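Local coordinates for ubiquitin domain-containing protein DSK2,putative (PDB 6JL3) that probably acts as a ubiquitin shuttle factor of the malaria parasite, whose ubiquitin-like domain probably binds proteasomal receptors, at residues V19-D24 / L28-I33. Sequence-based numbering, arbitrary orientation.
Sequences VAIEPD and LDLKKI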
loop_
_atom_site.group_PDB
_atom_site.type_symbol
_atom_site.label_atom_id
_atom_site.label_comp_id
_atom_site.label_asym_id
_atom_site.label_seq_id
_atom_site.Cartn_x
_atom_site.Cartn_y
_atom_site.Cartn_z
ATOM N N VAL A 19 2.816 -8.335 -0.803
ATOM C CA VAL A 19 3.017 -8.547 0.624
ATOM C C VAL A 19 1.770 -9.172 1.236
ATOM O O VAL A 19 0.657 -9.027 0.730
ATOM C CB VAL A 19 3.391 -7.251 1.378
ATOM C CG1 VAL A 19 4.834 -6.886 1.106
ATOM C CG2 VAL A 19 2.454 -6.108 0.999
ATOM N N ALA A 20 1.976 -9.868 2.347
ATOM C CA ALA A 20 0.897 -10.436 3.145
ATOM C C ALA A 20 0.765 -9.586 4.400
ATOM O O ALA A 20 1.709 -9.495 5.191
ATOM C CB ALA A 20 1.202 -11.889 3.506
ATOM N N ILE A 21 -0.397 -8.962 4.569
ATOM C CA ILE A 21 -0.610 -7.965 5.604
ATOM C C ILE A 21 -1.891 -8.278 6.368
ATOM O O ILE A 21 -2.811 -8.921 5.852
ATOM C CB ILE A 21 -0.682 -6.548 4.995
ATOM C CG1 ILE A 21 -1.846 -6.438 4.001
ATOM C CG2 ILE A 21 0.623 -6.202 4.303
ATOM C CD1 ILE A 21 -2.120 -5.021 3.541
ATOM N N GLU A 22 -1.952 -7.804 7.604
ATOM C CA GLU A 22 -3.215 -7.817 8.331
ATOM C C GLU A 22 -4.129 -6.757 7.731
ATOM O O GLU A 22 -3.692 -5.625 7.517
ATOM C CB GLU A 22 -2.981 -7.512 9.795
ATOM C CG GLU A 22 -2.458 -8.691 10.554
ATOM C CD GLU A 22 -0.963 -8.632 10.761
ATOM O OE1 GLU A 22 -0.416 -9.617 11.294
ATOM O OE2 GLU A 22 -0.333 -7.612 10.399
ATOM N N PRO A 23 -5.400 -7.080 7.452
ATOM C CA PRO A 23 -6.251 -6.124 6.721
ATOM C C PRO A 23 -6.583 -4.855 7.485
ATOM O O PRO A 23 -7.061 -3.900 6.859
ATOM C CB PRO A 23 -7.516 -6.935 6.399
ATOM C CG PRO A 23 -7.493 -8.093 7.326
ATOM C CD PRO A 23 -6.044 -8.396 7.604
ATOM N N ASP A 24 -6.340 -4.797 8.796
ATOM C CA ASP A 24 -6.704 -3.628 9.588
ATOM C C ASP A 24 -5.516 -2.740 9.955
ATOM O O ASP A 24 -5.679 -1.819 10.761
ATOM C CB ASP A 24 -7.488 -4.035 10.839
ATOM C CG ASP A 24 -6.770 -5.067 11.686
ATOM O OD1 ASP A 24 -5.734 -5.614 11.249
ATOM O OD2 ASP A 24 -7.262 -5.334 12.803
ATOM N N LEU A 28 -0.381 4.287 6.969
ATOM C CA LEU A 28 1.002 4.560 7.349
ATOM C C LEU A 28 1.771 3.264 7.608
ATOM O O LEU A 28 2.923 3.121 7.174
ATOM C CB LEU A 28 1.048 5.483 8.566
ATOM C CG LEU A 28 2.458 5.901 8.996
ATOM C CD1 LEU A 28 3.209 6.617 7.877
ATOM C CD2 LEU A 28 2.415 6.772 10.259
ATOM N N ASP A 29 1.152 2.307 8.310
ATOM C CA ASP A 29 1.772 0.995 8.490
ATOM C C ASP A 29 2.133 0.384 7.139
ATOM O O ASP A 29 3.203 -0.218 6.976
ATOM C CB ASP A 29 0.813 0.024 9.195
ATOM C CG ASP A 29 0.604 0.307 10.676
ATOM O OD1 ASP A 29 1.501 0.847 11.345
ATOM O OD2 ASP A 29 -0.486 -0.055 11.184
ATOM N N LEU A 30 1.212 0.483 6.174
ATOM C CA LEU A 30 1.435 -0.075 4.844
ATOM C C LEU A 30 2.565 0.645 4.120
ATOM O O LEU A 30 3.364 -0.000 3.437
ATOM C CB LEU A 30 0.125 -0.024 4.060
ATOM C CG LEU A 30 0.142 -0.668 2.678
ATOM C CD1 LEU A 30 0.532 -2.136 2.778
ATOM C CD2 LEU A 30 -1.207 -0.513 1.993
ATOM N N LYS A 31 2.667 1.970 4.263
ATOM C CA LYS A 31 3.798 2.692 3.686
ATOM C C LYS A 31 5.117 2.221 4.291
ATOM O O LYS A 31 6.128 2.104 3.586
ATOM C CB LYS A 31 3.637 4.195 3.889
ATOM C CG LYS A 31 2.538 4.830 3.056
ATOM C CD LYS A 31 2.452 6.332 3.292
ATOM C CE LYS A 31 1.472 6.970 2.327
ATOM N NZ LYS A 31 1.248 8.405 2.639
ATOM N N LYS A 32 5.143 1.970 5.600
ATOM C CA LYS A 32 6.360 1.463 6.229
ATOM C C LYS A 32 6.755 0.116 5.636
ATOM O O LYS A 32 7.943 -0.144 5.401
ATOM C CB LYS A 32 6.189 1.389 7.747
ATOM C CG LYS A 32 6.133 2.766 8.392
ATOM C CD LYS A 32 5.686 2.707 9.838
ATOM C CE LYS A 32 5.728 4.098 10.449
ATOM N NZ LYS A 32 5.253 4.099 11.860
ATOM N N ILE A 33 5.773 -0.750 5.367
ATOM C CA ILE A 33 6.045 -2.007 4.678
ATOM C C ILE A 33 6.601 -1.735 3.283
ATOM O O ILE A 33 7.597 -2.335 2.861
ATOM C CB ILE A 33 4.770 -2.871 4.625
ATOM C CG1 ILE A 33 4.389 -3.365 6.024
ATOM C CG2 ILE A 33 4.965 -4.046 3.671
ATOM C CD1 ILE A 33 3.007 -4.004 6.097
#
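Ile33 lays both of its branches against the inner face of strand 15-21. With CG1 beside its backbone N and CG2 anti to that N (chi1 -68°), the side chain forks: CG2 rests on Val19 CG1 at 3.8 Å, while the extended arm carries CD1 to Ile21 CG2, 3.7 Å away. Both pairs meet at a slant. Ile21 also uses both branches, but in a different rotamer. Its chi1 of 61° sets CG1 between the backbone N and the carbonyl carbon, which leaves CG2 for Ile33 and carries CD1 to Leu30 CD1 at 4.0 Å, the two side chains meeting roughly at a right angle. Beta-branched Val19 and Ile21 suit an extended strand, where alternate residues face inward and Ala20 between them points outward; Leu30 and Ile33 use their gamma and delta methyls to span the 10.8 Å between the axes of strand 19-21 and helix 28-33. Phe9 of strand 5-11 touches both Val19 and Leu30, and Ile47 lies against Leu30, continuing the apolar layer. Such packing of a helix on the concave face of a mixed sheet, just after its first hairpin, forms part of the hydrophobic core of the ubiquitin-like beta-grasp fold.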